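Local coordinates for hypothetical protein, IPT/TIG domain protein (Bacteroides ovatus, PDB 4HW6), which is of unknown function but, built from an IPT/TIG domain and a six-bladed beta-propeller, probably acts as an auxiliary nutrient-binding protein, perhaps for carbohydrates, at residues Val279-Gly284 with Asp353-Tyr358; Thr378-Gly383 with Gly393-Gln398. All blocks are in the same frame, centred on the assembly; numbering follows the deposited sequence.

Interaction 1 (Val279-Gly284 with Asp353-Tyr358)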
ATOM      1  N   VAL A 279       9.586  -3.863  11.910  1.00 12.79           N
ATOM      2  CA  VAL A 279       8.373  -3.066  11.800  1.00 11.93           C
ATOM      3  C   VAL A 279       7.542  -3.221  13.080  1.00 12.77           C
ATOM      4  O   VAL A 279       7.117  -4.335  13.423  1.00 12.47           O
ATOM      5  CB  VAL A 279       7.480  -3.474  10.586  1.00 12.50           C
ATOM      6  CG1 VAL A 279       6.371  -2.455  10.417  1.00 12.16           C
ATOM      7  CG2 VAL A 279       8.285  -3.642   9.285  1.00 13.15           C
ATOM      8  N   TRP A 280       7.304  -2.110  13.774  1.00 13.16           N
ATOM      9  CA  TRP A 280       6.465  -2.101  14.967  1.00 13.61           C
ATOM     10  C   TRP A 280       4.991  -2.318  14.604  1.00 13.51           C
ATOM     11  O   TRP A 280       4.459  -1.710  13.666  1.00 14.04           O
ATOM     12  CB  TRP A 280       6.637  -0.800  15.777  1.00 14.52           C
ATOM     13  CG  TRP A 280       7.912  -0.775  16.530  1.00 14.25           C
ATOM     14  CD1 TRP A 280       9.059  -0.124  16.179  1.00 15.01           C
ATOM     15  CD2 TRP A 280       8.216  -1.545  17.679  1.00 14.53           C
ATOM     16  NE1 TRP A 280      10.052  -0.379  17.101  1.00 14.35           N
ATOM     17  CE2 TRP A 280       9.568  -1.284  18.013  1.00 14.70           C
ATOM     18  CE3 TRP A 280       7.477  -2.431  18.472  1.00 14.27           C
ATOM     19  CZ2 TRP A 280      10.182  -1.873  19.115  1.00 15.81           C
ATOM     20  CZ3 TRP A 280       8.105  -3.037  19.543  1.00 16.18           C
ATOM     21  CH2 TRP A 280       9.442  -2.743  19.859  1.00 14.22           C
ATOM     22  N   HIS A 281       4.317  -3.176  15.368  1.00 13.45           N
ATOM     23  CA  HIS A 281       2.872  -3.222  15.313  1.00 13.26           C
ATOM     24  C   HIS A 281       2.341  -1.854  15.712  1.00 14.81           C
ATOM     25  O   HIS A 281       2.941  -1.189  16.542  1.00 15.15           O
ATOM     26  CB  HIS A 281       2.317  -4.276  16.264  1.00 13.96           C
ATOM     27  CG  HIS A 281       0.859  -4.564  16.073  1.00 13.98           C
ATOM     28  ND1 HIS A 281      -0.137  -3.934  16.794  1.00 15.21           N
ATOM     29  CD2 HIS A 281       0.231  -5.433  15.243  1.00 13.67           C
ATOM     30  CE1 HIS A 281      -1.312  -4.408  16.411  1.00 16.96           C
ATOM     31  NE2 HIS A 281      -1.113  -5.313  15.463  1.00 15.11           N
ATOM     32  N   PRO A 282       1.205  -1.425  15.118  1.00 16.48           N
ATOM     33  CA  PRO A 282       0.737  -0.084  15.440  1.00 18.39           C
ATOM     34  C   PRO A 282       0.476   0.155  16.927  1.00 19.12           C
ATOM     35  O   PRO A 282       0.616   1.278  17.400  1.00 21.74           O
ATOM     36  CB  PRO A 282      -0.544   0.039  14.612  1.00 19.40           C
ATOM     37  CG  PRO A 282      -0.259  -0.795  13.410  1.00 20.37           C
ATOM     38  CD  PRO A 282       0.523  -1.975  13.936  1.00 17.59           C
ATOM     39  N   THR A 283       0.117  -0.882  17.674  1.00 16.67           N
ATOM     40  CA  THR A 283      -0.060  -0.747  19.130  1.00 17.59           C
ATOM     41  C   THR A 283       1.242  -0.487  19.900  1.00 18.03           C
ATOM     42  O   THR A 283       1.213   0.007  21.034  1.00 19.25           O
ATOM     43  CB  THR A 283      -0.660  -2.026  19.750  1.00 18.53           C
ATOM     44  OG1 THR A 283       0.224  -3.128  19.523  1.00 17.38           O
ATOM     45  CG2 THR A 283      -2.028  -2.334  19.160  1.00 19.26           C
ATOM     46  N   GLY A 284       2.369  -0.872  19.321  1.00 17.50           N
ATOM     47  CA  GLY A 284       3.665  -0.841  20.009  1.00 17.41           C
ATOM     48  C   GLY A 284       3.911  -2.012  20.942  1.00 17.88           C
ATOM     49  O   GLY A 284       4.921  -2.032  21.645  1.00 17.99           O
ATOM     50  N   ASP A 353      -5.846  -8.282  17.798  1.00 24.20           N
ATOM     51  CA  ASP A 353      -5.059  -7.793  16.664  1.00 20.90           C
ATOM     52  C   ASP A 353      -5.970  -7.465  15.484  1.00 19.83           C
ATOM     53  O   ASP A 353      -6.572  -8.344  14.897  1.00 20.00           O
ATOM     54  CB  ASP A 353      -4.003  -8.818  16.242  1.00 20.57           C
ATOM     55  CG  ASP A 353      -2.930  -8.219  15.355  1.00 19.43           C
ATOM     56  OD1 ASP A 353      -3.116  -7.122  14.776  1.00 18.74           O
ATOM     57  OD2 ASP A 353      -1.860  -8.847  15.228  1.00 18.79           O
ATOM     58  N   GLU A 354      -6.058  -6.185  15.143  1.00 19.14           N
ATOM     59  CA  GLU A 354      -6.941  -5.739  14.087  1.00 20.39           C
ATOM     60  C   GLU A 354      -6.248  -5.611  12.744  1.00 18.40           C
ATOM     61  O   GLU A 354      -6.876  -5.143  11.797  1.00 19.92           O
ATOM     62  CB  GLU A 354      -7.588  -4.399  14.487  1.00 23.58           C
ATOM     63  CG  GLU A 354      -8.641  -4.568  15.579  1.00 27.28           C
ATOM     64  CD  GLU A 354      -9.351  -3.268  15.935  1.00 31.42           C
ATOM     65  OE1 GLU A 354      -8.664  -2.220  16.022  1.00 32.31           O
ATOM     66  OE2 GLU A 354     -10.589  -3.309  16.141  1.00 35.00           O
ATOM     67  N   TYR A 355      -5.002  -6.083  12.638  1.00 16.70           N
ATOM     68  CA  TYR A 355      -4.147  -5.845  11.449  1.00 16.19           C
ATOM     69  C   TYR A 355      -3.661  -7.117  10.781  1.00 16.38           C
ATOM     70  O   TYR A 355      -3.324  -8.085  11.455  1.00 17.54           O
ATOM     71  CB  TYR A 355      -2.902  -5.021  11.815  1.00 15.86           C
ATOM     72  CG  TYR A 355      -3.244  -3.628  12.262  1.00 15.63           C
ATOM     73  CD1 TYR A 355      -3.579  -3.381  13.575  1.00 17.72           C
ATOM     74  CD2 TYR A 355      -3.276  -2.576  11.355  1.00 17.38           C
ATOM     75  CE1 TYR A 355      -3.936  -2.114  13.996  1.00 19.18           C
ATOM     76  CE2 TYR A 355      -3.648  -1.305  11.753  1.00 20.58           C
ATOM     77  CZ  TYR A 355      -3.954  -1.079  13.082  1.00 21.22           C
ATOM     78  OH  TYR A 355      -4.329   0.168  13.535  1.00 26.42           O
ATOM     79  N   ASP A 356      -3.619  -7.092   9.447  1.00 14.81           N
ATOM     80  CA  ASP A 356      -2.837  -8.031   8.688  1.00 15.11           C
ATOM     81  C   ASP A 356      -1.480  -7.387   8.367  1.00 15.44           C
ATOM     82  O   ASP A 356      -1.349  -6.166   8.365  1.00 15.48           O
ATOM     83  CB  ASP A 356      -3.544  -8.391   7.379  1.00 16.14           C
ATOM     84  CG  ASP A 356      -4.579  -9.491   7.532  1.00 17.47           C
ATOM     85  OD1 ASP A 356      -4.423 -10.390   8.381  1.00 18.60           O
ATOM     86  OD2 ASP A 356      -5.566  -9.487   6.752  1.00 19.84           O
ATOM     87  N   PHE A 357      -0.481  -8.217   8.097  1.00 14.28           N
ATOM     88  CA  PHE A 357       0.866  -7.772   7.757  1.00 13.65           C
ATOM     89  C   PHE A 357       1.135  -8.140   6.284  1.00 13.35           C
ATOM     90  O   PHE A 357       1.324  -9.320   5.952  1.00 14.02           O
ATOM     91  CB  PHE A 357       1.887  -8.424   8.692  1.00 13.77           C
ATOM     92  CG  PHE A 357       3.288  -7.861   8.568  1.00 12.36           C
ATOM     93  CD1 PHE A 357       3.558  -6.535   8.958  1.00 13.10           C
ATOM     94  CD2 PHE A 357       4.337  -8.653   8.114  1.00 12.96           C
ATOM     95  CE1 PHE A 357       4.850  -6.021   8.876  1.00 13.15           C
ATOM     96  CE2 PHE A 357       5.619  -8.139   8.041  1.00 11.98           C
ATOM     97  CZ  PHE A 357       5.867  -6.831   8.427  1.00 12.34           C
ATOM     98  N   TYR A 358       1.138  -7.131   5.410  1.00 13.51           N
ATOM     99  CA  TYR A 358       1.425  -7.326   3.980  1.00 13.35           C
ATOM    100  C   TYR A 358       2.882  -7.090   3.724  1.00 13.78           C
ATOM    101  O   TYR A 358       3.441  -6.079   4.152  1.00 13.83           O
ATOM    102  CB  TYR A 358       0.614  -6.353   3.115  1.00 13.40           C
ATOM    103  CG  TYR A 358      -0.850  -6.682   3.053  1.00 14.74           C
ATOM    104  CD1 TYR A 358      -1.712  -6.430   4.128  1.00 16.79           C
ATOM    105  CD2 TYR A 358      -1.397  -7.203   1.888  1.00 14.98           C
ATOM    106  CE1 TYR A 358      -3.057  -6.735   4.046  1.00 15.82           C
ATOM    107  CE2 TYR A 358      -2.725  -7.547   1.807  1.00 16.12           C
ATOM    108  CZ  TYR A 358      -3.548  -7.300   2.868  1.00 17.85           C
ATOM    109  OH  TYR A 358      -4.847  -7.635   2.708  1.00 19.90           O
TER
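His281 and Asp353 bridge two blades of the six-bladed beta-propeller, the histidine just past strand 276-280 and the aspartate just ahead of strand 355-361. His281 NE2 donates to Asp353 OD1 over 2.8 Å, with an N-H...O angle of 156°. That oxygen lies near the plane of the imidazole; the donor meets it from above the carboxylate plane, and the ring and carboxylate planes stand 77° apart. On the opposite face of the carboxylate, Tyr355 N donates to the same Asp353 OD1 at 3.0 Å and closes an Asx turn, so two donors grip one oxygen.

CG of His281 is anti to the backbone N (chi1 -169°), which carries NE2 across to the aspartate while ND1 faces the histidine's own type I turn, His281-Gly284. There Thr283 N donates to His281 ND1 at 3.2 Å, and Thr283 OG1 is hydrogen-bonded to the same nitrogen at 2.9 Å. Bonds at both nitrogens should fix the rotation of the ring. A leucine here would probably leave Thr283 N without its acceptor and Asp353 OD1 less firmly fixed, with Tyr355 N the one donor remaining of the pair.

The tyrosine ring stands almost perpendicular to the imidazole, and His281 NE2 is 3.7 Å from Tyr355 CD1. Pro282 approaches differently: its CG sits over the centre of the Tyr355 ring in a CH-pi contact, 3.8 Å from the centroid. Phe342 of strand 337-344 touches Pro282 and Val279 alike. Two residues before His281 and two after Tyr355, Val279 CB meets the edge of the Phe357 ring, 4.0 Å from Phe357 CE1.

Interaction 2 (Thr378-Gly383 with Gly393-Gln398)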
ATOM      1  N   THR A 378      -0.685 -15.833  -0.306  1.00 15.11           N
ATOM      2  CA  THR A 378      -0.184 -14.969  -1.369  1.00 14.61           C
ATOM      3  C   THR A 378      -1.300 -14.032  -1.865  1.00 16.39           C
ATOM      4  O   THR A 378      -2.377 -14.480  -2.208  1.00 16.74           O
ATOM      5  CB  THR A 378       0.445 -15.810  -2.486  1.00 16.19           C
ATOM      6  OG1 THR A 378       1.578 -16.506  -1.923  1.00 16.18           O
ATOM      7  CG2 THR A 378       0.918 -14.902  -3.663  1.00 16.32           C
ATOM      8  N   TYR A 379      -1.055 -12.732  -1.814  1.00 13.88           N
ATOM      9  CA  TYR A 379      -2.047 -11.744  -2.223  1.00 14.90           C
ATOM     10  C   TYR A 379      -1.985 -11.408  -3.715  1.00 14.43           C
ATOM     11  O   TYR A 379      -3.047 -11.299  -4.362  1.00 14.95           O
ATOM     12  CB  TYR A 379      -1.848 -10.487  -1.393  1.00 15.35           C
ATOM     13  CG  TYR A 379      -2.789  -9.326  -1.620  1.00 15.35           C
ATOM     14  CD1 TYR A 379      -4.184  -9.438  -1.420  1.00 18.40           C
ATOM     15  CD2 TYR A 379      -2.288  -8.089  -1.975  1.00 17.92           C
ATOM     16  CE1 TYR A 379      -5.023  -8.337  -1.585  1.00 19.65           C
ATOM     17  CE2 TYR A 379      -3.116  -6.993  -2.145  1.00 17.37           C
ATOM     18  CZ  TYR A 379      -4.469  -7.116  -1.966  1.00 20.36           C
ATOM     19  OH  TYR A 379      -5.252  -5.998  -2.147  1.00 22.82           O
ATOM     20  N   ALA A 380      -0.772 -11.261  -4.259  1.00 13.82           N
ATOM     21  CA  ALA A 380      -0.596 -10.871  -5.659  1.00 13.20           C
ATOM     22  C   ALA A 380       0.706 -11.405  -6.251  1.00 13.29           C
ATOM     23  O   ALA A 380       1.721 -11.493  -5.546  1.00 12.34           O
ATOM     24  CB  ALA A 380      -0.671  -9.338  -5.781  1.00 13.48           C
ATOM     25  N   GLY A 381       0.670 -11.718  -7.546  1.00 12.99           N
ATOM     26  CA  GLY A 381       1.856 -12.143  -8.297  1.00 12.89           C
ATOM     27  C   GLY A 381       1.773 -13.575  -8.748  1.00 13.55           C
ATOM     28  O   GLY A 381       0.833 -14.291  -8.384  1.00 15.53           O
ATOM     29  N   ARG A 382       2.758 -13.973  -9.552  1.00 12.91           N
ATOM     30  CA  ARG A 382       2.896 -15.322 -10.106  1.00 14.50           C
ATOM     31  C   ARG A 382       1.678 -15.719 -10.977  1.00 14.44           C
ATOM     32  O   ARG A 382       1.261 -16.884 -11.021  1.00 16.57           O
ATOM     33  CB  ARG A 382       3.156 -16.338  -8.989  1.00 15.02           C
ATOM     34  CG  ARG A 382       4.416 -16.032  -8.197  1.00 17.22           C
ATOM     35  CD  ARG A 382       4.598 -17.016  -7.075  1.00 19.37           C
ATOM     36  NE  ARG A 382       5.061 -18.321  -7.525  1.00 20.84           N
ATOM     37  CZ  ARG A 382       6.348 -18.677  -7.606  1.00 22.76           C
ATOM     38  NH1 ARG A 382       7.305 -17.793  -7.358  1.00 19.66           N
ATOM     39  NH2 ARG A 382       6.676 -19.910  -7.990  1.00 21.31           N
ATOM     40  N   GLY A 383       1.136 -14.732 -11.676  1.00 15.62           N
ATOM     41  CA  GLY A 383       0.053 -14.958 -12.628  1.00 16.35           C
ATOM     42  C   GLY A 383       0.520 -15.599 -13.921  1.00 18.51           C
ATOM     43  O   GLY A 383       1.715 -15.783 -14.153  1.00 17.56           O
ATOM     44  N   GLY A 393      -2.986  -6.580 -14.038  1.00 16.23           N
ATOM     45  CA  GLY A 393      -4.268  -7.266 -14.131  1.00 16.42           C
ATOM     46  C   GLY A 393      -4.645  -7.918 -12.811  1.00 16.64           C
ATOM     47  O   GLY A 393      -4.179  -7.488 -11.745  1.00 16.74           O
ATOM     48  N   GLU A 394      -5.427  -9.001 -12.894  1.00 17.79           N
ATOM     49  CA  GLU A 394      -5.987  -9.662 -11.715  1.00 20.17           C
ATOM     50  C   GLU A 394      -4.877 -10.211 -10.841  1.00 18.08           C
ATOM     51  O   GLU A 394      -3.888 -10.737 -11.342  1.00 16.51           O
ATOM     52  CB  GLU A 394      -6.894 -10.832 -12.113  1.00 25.47           C
ATOM     53  CG  GLU A 394      -8.066 -10.518 -13.023  1.00 34.24           C
ATOM     54  CD  GLU A 394      -9.175  -9.752 -12.330  1.00 47.31           C
ATOM     55  OE1 GLU A 394      -9.470 -10.079 -11.156  1.00 51.05           O
ATOM     56  OE2 GLU A 394      -9.762  -8.842 -12.969  1.00 56.82           O
ATOM     57  N   LEU A 395      -5.061 -10.113  -9.523  1.00 18.01           N
ATOM     58  CA  LEU A 395      -3.946 -10.292  -8.575  1.00 17.26           C
ATOM     59  C   LEU A 395      -3.184 -11.597  -8.714  1.00 16.28           C
ATOM     60  O   LEU A 395      -1.951 -11.594  -8.642  1.00 16.67           O
ATOM     61  CB  LEU A 395      -4.455 -10.189  -7.128  1.00 16.45           C
ATOM     62  CG  LEU A 395      -5.072  -8.853  -6.729  1.00 17.54           C
ATOM     63  CD1 LEU A 395      -5.276  -8.786  -5.208  1.00 18.95           C
ATOM     64  CD2 LEU A 395      -4.242  -7.672  -7.193  1.00 17.51           C
ATOM     65  N   ARG A 396      -3.914 -12.702  -8.859  1.00 17.51           N
ATOM     66  CA  ARG A 396      -3.304 -14.031  -8.852  1.00 18.99           C
ATOM     67  C   ARG A 396      -3.356 -14.725 -10.211  1.00 19.50           C
ATOM     68  O   ARG A 396      -2.497 -15.544 -10.517  1.00 20.57           O
ATOM     69  CB  ARG A 396      -3.964 -14.914  -7.783  1.00 20.32           C
ATOM     70  CG  ARG A 396      -3.748 -14.476  -6.323  1.00 21.24           C
ATOM     71  CD  ARG A 396      -2.341 -14.664  -5.845  1.00 22.76           C
ATOM     72  NE  ARG A 396      -1.896 -16.045  -6.028  1.00 22.06           N
ATOM     73  CZ  ARG A 396      -2.115 -17.053  -5.191  1.00 25.65           C
ATOM     74  NH1 ARG A 396      -2.813 -16.899  -4.056  1.00 28.23           N
ATOM     75  NH2 ARG A 396      -1.627 -18.245  -5.512  1.00 26.18           N
ATOM     76  N   SER A 397      -4.343 -14.412 -11.036  1.00 19.54           N
ATOM     77  CA  SER A 397      -4.468 -15.118 -12.327  1.00 20.56           C
ATOM     78  C   SER A 397      -3.585 -14.507 -13.406  1.00 17.96           C
ATOM     79  O   SER A 397      -3.179 -15.202 -14.343  1.00 18.90           O
ATOM     80  CB  SER A 397      -5.927 -15.164 -12.788  1.00 22.34           C
ATOM     81  OG  SER A 397      -6.450 -13.863 -12.976  1.00 20.61           O
ATOM     82  N   GLN A 398      -3.255 -13.233 -13.271  1.00 16.12           N
ATOM     83  CA  GLN A 398      -2.583 -12.478 -14.349  1.00 16.87           C
ATOM     84  C   GLN A 398      -1.297 -11.755 -13.952  1.00 16.26           C
ATOM     85  O   GLN A 398      -0.298 -11.794 -14.690  1.00 16.34           O
ATOM     86  CB  GLN A 398      -3.549 -11.456 -14.951  1.00 17.03           C
ATOM     87  CG  GLN A 398      -4.780 -12.077 -15.598  1.00 17.55           C
ATOM     88  CD  GLN A 398      -5.733 -11.046 -16.193  1.00 18.40           C
ATOM     89  OE1 GLN A 398      -5.889  -9.941 -15.656  1.00 18.14           O
ATOM     90  NE2 GLN A 398      -6.372 -11.398 -17.306  1.00 18.28           N
TER
HETATM   91  O   HOH W   1      -2.658 -17.981  -0.906  1.00 35.43           O
HETATM   92  O   HOH W   2      -0.794 -16.472  -8.437  1.00 24.27           O
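Leu395 and Arg396 lie along the end of strand 375-380 and hold it by backbone and side chain together. Gly381 N donates to Leu395 O at 2.8 Å, an almost straight bond with the N-H coming in nearly head-on to the carbonyl, and Ala380 CA comes within 3.4 Å of the same oxygen in a CA-H...O contact. The leucine sends CD1 over one face of the Tyr379 ring, 3.8 Å from its centroid, a CH-pi contact displaced toward the rim. Tyr379 CG is anti to its own nitrogen (chi1 -179°), a turn that carries the ring to this methyl although its CB points away from Leu395.

Arg396 folds back on the strand through bends at chi2 (-70°) and chi3 (-55°). Its guanidinium lays one face on Thr378 CB, while Arg396 NH1 makes a weak hydrogen bond to Thr378 O at 3.1 Å. In the guanidinium plane, Arg396 NE donates to water 2 at 2.7 Å; this water can pass the link on to Gly381 O or Arg396 O, though it has fewer protons than acceptors in reach.

In the next shell, Gln398 OE1 accepts from Glu394 N at 3.0 Å, bracing the turn that presents Leu395 and Arg396. Gly383 packs so closely on this turn that a CB there would clash with Gln398 C. Thr378 OG1 is held by Asp326 and Trp324, and Arg382 reaches Ser364 O and makes a cation-pi contact with Trp324.

Tyr379 and Ala380 form a classic beta bulge opposite Val367 of strand 366-370. Tyr379, Ala380 and Leu395 all touch Ile429 of strand 425-431 in the adjoining propeller blade, and Leu395 also rests on Tyr109 and Val111 of strand 109-115.

How the interactions relate
From the N terminus the chain first builds the sheet that runs from strand 21-30 to strand 104-105, then enters the propeller. Interaction 1 comes first along it, closing a loop of 68 residues between Gly284 and Asp353 and tying the blade that holds strand 276-280 to the one that holds strand 355-361. Interaction 2 opens only afterwards and spans just nine residues, joining the last strand of that same blade to the sheet where strand 109-115 pairs with strand 425-431 from the C-terminal end. The two are therefore in series, neither nested nor crossing. Their centres lie about 24 Å apart, yet they touch within the shared sheet, where Tyr358 CE2 is 3.8 Å from Tyr379 CD2.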